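PDB 3HX9: protein Rv3592 from Mycobacterium tuberculosis, which breaks down heme oxidatively to mycobilins, releasing iron, with electrons from a suitable donor. Local coordinates for residues R50-T55 and S88-E93. Residues are numbered along the deposited sequence; the frame is centred on the assembly and turned at random.
Sequences RYFVVT and SLLEFE. With HEM (protoporphyrin IX containing Fe), chain E.
At the edge of the Arg50 guanidinium, in its plane, sit Ser88 OG and a water. Arg50 NH1 is 3.7 Å from Ser88 OG, and the water bridges the two. Its oxygen accepts from Arg50 NH1 at 3.0 Å. The same water oxygen accepts from Ser88 OG at 2.8 Å. The Arg50 chain leaves strand 51-57 across its axis toward Ser88 and bends at chi3 (-73°); its NE is in a salt bridge with Glu48, the stronger polar partner. Leu90 reaches the Phe52 ring obliquely, Leu90 CD1 lying 4.2 Å from Phe52 CZ, and the same ring meets Phe92 of the second subunit with planes at about 40°. These touches are sparse because strand 3-9 runs between strands 51-57 and 87-99, its Ala8 lying against both Arg50 and Phe52. From the other sheet face, Val53, Thr55 and Leu89 point to heme: Thr55 CG2 comes within 3.3 Å of the vinyl carbon CBB, Val53 CG1 within 3.9 Å of C4B, and Leu89 CD1 within 3.8 Å of CBC. One sheet face thus lines the diheme pocket while the other packs at the subunit interface, as in the dimeric alpha-beta barrel of the antibiotic biosynthesis monooxygenase family.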
ATOM      1  N   ARG A  50      -9.478   7.504  -3.962  1.00 18.07           N
ATOM      2  CA  ARG A  50     -10.015   6.139  -3.762  1.00 14.54           C
ATOM      3  C   ARG A  50      -9.568   5.627  -2.394  1.00 15.52           C
ATOM      4  O   ARG A  50      -8.503   6.015  -1.922  1.00 16.26           O
ATOM      5  CB  ARG A  50      -9.490   5.168  -4.815  1.00 16.71           C
ATOM      6  CG  ARG A  50      -9.872   5.660  -6.217  1.00 17.41           C
ATOM      7  CD  ARG A  50      -9.326   4.734  -7.300  1.00 16.11           C
ATOM      8  NE  ARG A  50      -7.899   4.936  -7.394  1.00 19.50           N
ATOM      9  CZ  ARG A  50      -7.134   4.288  -8.260  1.00 22.70           C
ATOM     10  NH1 ARG A  50      -7.688   3.372  -9.094  1.00 21.51           N
ATOM     11  NH2 ARG A  50      -5.815   4.559  -8.290  1.00 22.57           N
ATOM     12  N   TYR A  51     -10.409   4.823  -1.788  1.00 12.54           N
ATOM     13  CA  TYR A  51      -9.933   3.983  -0.652  1.00 13.64           C
ATOM     14  C   TYR A  51      -9.044   2.892  -1.227  1.00 13.61           C
ATOM     15  O   TYR A  51      -9.314   2.374  -2.317  1.00 15.46           O
ATOM     16  CB  TYR A  51     -11.094   3.319   0.054  1.00 15.73           C
ATOM     17  CG  TYR A  51     -11.777   4.205   1.073  1.00 15.67           C
ATOM     18  CD1 TYR A  51     -11.626   3.975   2.471  1.00 15.05           C
ATOM     19  CD2 TYR A  51     -12.566   5.251   0.644  1.00 16.25           C
ATOM     20  CE1 TYR A  51     -12.255   4.830   3.406  1.00 15.18           C
ATOM     21  CE2 TYR A  51     -13.214   6.111   1.578  1.00 15.00           C
ATOM     22  CZ  TYR A  51     -13.089   5.851   2.923  1.00 14.58           C
ATOM     23  OH  TYR A  51     -13.744   6.711   3.812  1.00 17.58           O
ATOM     24  N   PHE A  52      -8.018   2.499  -0.465  1.00 13.61           N
ATOM     25  CA  PHE A  52      -7.180   1.341  -0.885  1.00 13.42           C
ATOM     26  C   PHE A  52      -7.410   0.228   0.094  1.00 14.04           C
ATOM     27  O   PHE A  52      -7.239   0.438   1.294  1.00 14.76           O
ATOM     28  CB  PHE A  52      -5.664   1.669  -0.839  1.00 12.07           C
ATOM     29  CG  PHE A  52      -5.114   2.355  -2.058  1.00 12.78           C
ATOM     30  CD1 PHE A  52      -5.973   2.925  -3.013  1.00 14.96           C
ATOM     31  CD2 PHE A  52      -3.745   2.440  -2.261  1.00 13.32           C
ATOM     32  CE1 PHE A  52      -5.447   3.549  -4.135  1.00 15.92           C
ATOM     33  CE2 PHE A  52      -3.198   3.073  -3.380  1.00 15.77           C
ATOM     34  CZ  PHE A  52      -4.101   3.671  -4.303  1.00 13.23           C
ATOM     35  N   VAL A  53      -7.807  -0.937  -0.414  1.00 11.66           N
ATOM     36  CA  VAL A  53      -8.009  -2.111   0.380  1.00 12.20           C
ATOM     37  C   VAL A  53      -6.760  -2.945   0.091  1.00 12.79           C
ATOM     38  O   VAL A  53      -6.648  -3.528  -0.968  1.00 12.41           O
ATOM     39  CB  VAL A  53      -9.274  -2.850  -0.044  1.00 12.83           C
ATOM     40  CG1 VAL A  53      -9.484  -4.125   0.805  1.00 12.53           C
ATOM     41  CG2 VAL A  53     -10.481  -1.858   0.218  1.00 13.29           C
ATOM     42  N   VAL A  54      -5.809  -2.875   0.997  1.00 12.33           N
ATOM     43  CA  VAL A  54      -4.436  -3.405   0.771  1.00 11.90           C
ATOM     44  C   VAL A  54      -4.373  -4.803   1.357  1.00 12.12           C
ATOM     45  O   VAL A  54      -4.355  -4.960   2.594  1.00 13.85           O
ATOM     46  CB  VAL A  54      -3.390  -2.509   1.421  1.00 12.45           C
ATOM     47  CG1 VAL A  54      -1.951  -3.069   1.164  1.00 11.76           C
ATOM     48  CG2 VAL A  54      -3.524  -1.095   0.915  1.00 12.42           C
ATOM     49  N   THR A  55      -4.344  -5.805   0.487  1.00 11.91           N
ATOM     50  CA  THR A  55      -4.358  -7.181   1.023  1.00 12.37           C
ATOM     51  C   THR A  55      -3.004  -7.817   0.747  1.00 11.53           C
ATOM     52  O   THR A  55      -2.321  -7.511  -0.245  1.00 13.19           O
ATOM     53  CB  THR A  55      -5.453  -8.063   0.410  1.00 11.40           C
ATOM     54  OG1 THR A  55      -5.118  -8.416  -0.968  1.00 13.39           O
ATOM     55  CG2 THR A  55      -6.784  -7.345   0.447  1.00 14.53           C
ATOM     56  N   SER A  88     -10.422  -0.901  -9.055  1.00 14.97           N
ATOM     57  CA  SER A  88      -9.302  -1.297  -9.898  1.00 15.98           C
ATOM     58  C   SER A  88      -8.421  -2.158  -9.007  1.00 15.04           C
ATOM     59  O   SER A  88      -8.020  -1.694  -7.968  1.00 16.50           O
ATOM     60  CB  SER A  88      -8.473  -0.089 -10.334  1.00 16.97           C
ATOM     61  OG  SER A  88      -9.280   0.752 -11.200  1.00 18.11           O
ATOM     62  N   LEU A  89      -8.079  -3.348  -9.470  1.00 15.30           N
ATOM     63  CA  LEU A  89      -7.129  -4.233  -8.708  1.00 14.27           C
ATOM     64  C   LEU A  89      -5.755  -3.872  -9.140  1.00 15.91           C
ATOM     65  O   LEU A  89      -5.415  -3.977 -10.378  1.00 17.56           O
ATOM     66  CB  LEU A  89      -7.378  -5.695  -9.148  1.00 15.63           C
ATOM     67  CG  LEU A  89      -6.546  -6.789  -8.468  1.00 15.77           C
ATOM     68  CD1 LEU A  89      -6.615  -6.703  -6.966  1.00 17.64           C
ATOM     69  CD2 LEU A  89      -7.088  -8.105  -8.955  1.00 17.97           C
ATOM     70  N   LEU A  90      -4.891  -3.493  -8.184  1.00 15.04           N
ATOM     71  CA  LEU A  90      -3.539  -3.136  -8.442  1.00 14.79           C
ATOM     72  C   LEU A  90      -2.708  -4.254  -7.826  1.00 15.47           C
ATOM     73  O   LEU A  90      -2.894  -4.561  -6.643  1.00 16.50           O
ATOM     74  CB  LEU A  90      -3.143  -1.769  -7.790  1.00 15.83           C
ATOM     75  CG  LEU A  90      -4.232  -0.705  -7.902  1.00 15.96           C
ATOM     76  CD1 LEU A  90      -3.848   0.541  -7.123  1.00 18.42           C
ATOM     77  CD2 LEU A  90      -4.562  -0.362  -9.388  1.00 17.48           C
ATOM     78  N   GLU A  91      -1.817  -4.857  -8.635  1.00 14.63           N
ATOM     79  CA  GLU A  91      -1.099  -6.047  -8.161  1.00 14.47           C
ATOM     80  C   GLU A  91       0.396  -5.904  -8.181  1.00 15.02           C
ATOM     81  O   GLU A  91       0.994  -5.431  -9.141  1.00 15.56           O
ATOM     82  CB  GLU A  91      -1.453  -7.280  -9.022  1.00 15.10           C
ATOM     83  CG  GLU A  91      -2.978  -7.415  -9.255  1.00 18.62           C
ATOM     84  CD  GLU A  91      -3.329  -8.691 -10.014  1.00 23.49           C
ATOM     85  OE1 GLU A  91      -2.759  -9.785  -9.750  1.00 22.92           O
ATOM     86  OE2 GLU A  91      -4.247  -8.602 -10.853  1.00 26.11           O
ATOM     87  N   PHE A  92       1.024  -6.339  -7.083  1.00 13.47           N
ATOM     88  CA  PHE A  92       2.428  -6.046  -6.931  1.00 13.11           C
ATOM     89  C   PHE A  92       3.127  -7.253  -6.315  1.00 14.93           C
ATOM     90  O   PHE A  92       2.497  -8.071  -5.683  1.00 14.46           O
ATOM     91  CB  PHE A  92       2.710  -4.914  -5.911  1.00 13.74           C
ATOM     92  CG  PHE A  92       2.097  -3.608  -6.275  1.00 13.75           C
ATOM     93  CD1 PHE A  92       2.859  -2.658  -6.964  1.00 14.58           C
ATOM     94  CD2 PHE A  92       0.778  -3.332  -5.929  1.00 14.21           C
ATOM     95  CE1 PHE A  92       2.268  -1.370  -7.316  1.00 17.28           C
ATOM     96  CE2 PHE A  92       0.186  -2.038  -6.273  1.00 15.41           C
ATOM     97  CZ  PHE A  92       0.947  -1.111  -6.976  1.00 15.95           C
ATOM     98  N   GLU A  93       4.435  -7.265  -6.458  1.00 14.88           N
ATOM     99  CA  GLU A  93       5.305  -8.228  -5.732  1.00 16.01           C
ATOM    100  C   GLU A  93       6.134  -7.457  -4.709  1.00 15.66           C
ATOM    101  O   GLU A  93       6.607  -6.355  -4.948  1.00 14.69           O
ATOM    102  CB  GLU A  93       6.226  -8.983  -6.702  1.00 18.73           C
ATOM    103  CG  GLU A  93       5.541 -10.104  -7.537  1.00 21.57           C
ATOM    104  CD  GLU A  93       6.325 -10.500  -8.842  1.00 29.95           C
ATOM    105  OE1 GLU A  93       7.389  -9.905  -9.131  1.00 27.94           O
ATOM    106  OE2 GLU A  93       5.831 -11.394  -9.594  1.00 29.05           O
TER
HETATM  107  CHA HEM E 200     -16.685  -4.629  -2.717  1.00 18.38           C
HETATM  108  CHB HEM E 200     -14.916  -6.274   1.507  1.00 20.56           C
HETATM  109  CHC HEM E 200     -10.797  -7.529  -0.770  1.00 16.90           C
HETATM  110  CHD HEM E 200     -12.962  -6.695  -5.031  1.00 21.79           C
HETATM  111  C1A HEM E 200     -16.506  -4.914  -1.379  1.00 19.79           C
HETATM  112  C2A HEM E 200     -17.424  -4.500  -0.344  1.00 21.83           C
HETATM  113  C3A HEM E 200     -16.951  -4.967   0.811  1.00 22.38           C
HETATM  114  C4A HEM E 200     -15.722  -5.636   0.563  1.00 18.81           C
HETATM  115  CMA HEM E 200     -17.521  -4.774   2.221  1.00 23.61           C
HETATM  116  CAA HEM E 200     -18.721  -3.678  -0.595  1.00 25.26           C
HETATM  117  CBA HEM E 200     -18.363  -2.183  -0.617  1.00 26.04           C
HETATM  118  CGA HEM E 200     -19.533  -1.228  -0.795  1.00 28.00           C
HETATM  119  O1A HEM E 200     -19.530  -0.520  -1.784  1.00 34.86           O
HETATM  120  O2A HEM E 200     -20.447  -1.173   0.034  1.00 30.12           O
HETATM  121  C1B HEM E 200     -13.654  -6.729   1.227  1.00 16.71           C
HETATM  122  C2B HEM E 200     -12.729  -7.209   2.240  1.00 17.35           C
HETATM  123  C3B HEM E 200     -11.574  -7.550   1.610  1.00 19.59           C
HETATM  124  C4B HEM E 200     -11.733  -7.277   0.187  1.00 19.47           C
HETATM  125  CMB HEM E 200     -13.002  -7.338   3.747  1.00 21.06           C
HETATM  126  CAB HEM E 200     -10.329  -8.050   2.337  1.00 18.92           C
HETATM  127  CBB HEM E 200      -9.425  -8.850   1.782  1.00 30.55           C
HETATM  128  C1C HEM E 200     -11.039  -7.428  -2.117  1.00 18.66           C
HETATM  129  C2C HEM E 200     -10.068  -7.671  -3.153  1.00 16.28           C
HETATM  130  C3C HEM E 200     -10.716  -7.387  -4.295  1.00 20.75           C
HETATM  131  C4C HEM E 200     -12.057  -7.007  -4.036  1.00 17.65           C
HETATM  132  CMC HEM E 200      -8.570  -8.002  -2.992  1.00 18.84           C
HETATM  133  CAC HEM E 200     -10.130  -7.473  -5.695  1.00 25.15           C
HETATM  134  CBC HEM E 200      -9.687  -8.677  -6.072  1.00 37.48           C
HETATM  135  C1D HEM E 200     -14.149  -6.052  -4.814  1.00 19.01           C
HETATM  136  C2D HEM E 200     -14.963  -5.530  -5.870  1.00 17.53           C
HETATM  137  C3D HEM E 200     -16.130  -4.875  -5.153  1.00 19.83           C
HETATM  138  C4D HEM E 200     -15.878  -5.054  -3.731  1.00 19.87           C
HETATM  139  CMD HEM E 200     -14.651  -5.666  -7.389  1.00 16.91           C
HETATM  140  CAD HEM E 200     -17.303  -4.142  -5.816  1.00 18.68           C
HETATM  141  CBD HEM E 200     -16.827  -2.683  -5.929  1.00 20.32           C
HETATM  142  CGD HEM E 200     -17.834  -1.903  -6.789  1.00 23.79           C
HETATM  143  O1D HEM E 200     -18.975  -2.352  -6.928  1.00 28.22           O
HETATM  144  O2D HEM E 200     -17.521  -0.887  -7.445  1.00 26.06           O
HETATM  145  NA  HEM E 200     -15.441  -5.613  -0.792  1.00 20.13           N
HETATM  146  NB  HEM E 200     -13.033  -6.799   0.015  1.00 19.24           N
HETATM  147  NC  HEM E 200     -12.263  -7.050  -2.673  1.00 19.27           N
HETATM  148  ND  HEM E 200     -14.685  -5.706  -3.587  1.00 17.78           N
HETATM  149 FE   HEM E 200     -13.753  -5.977  -1.762  1.00 18.17          FE
HETATM  150  O   HOH W   1     -10.500   2.359  -9.226  1.00 25.78           O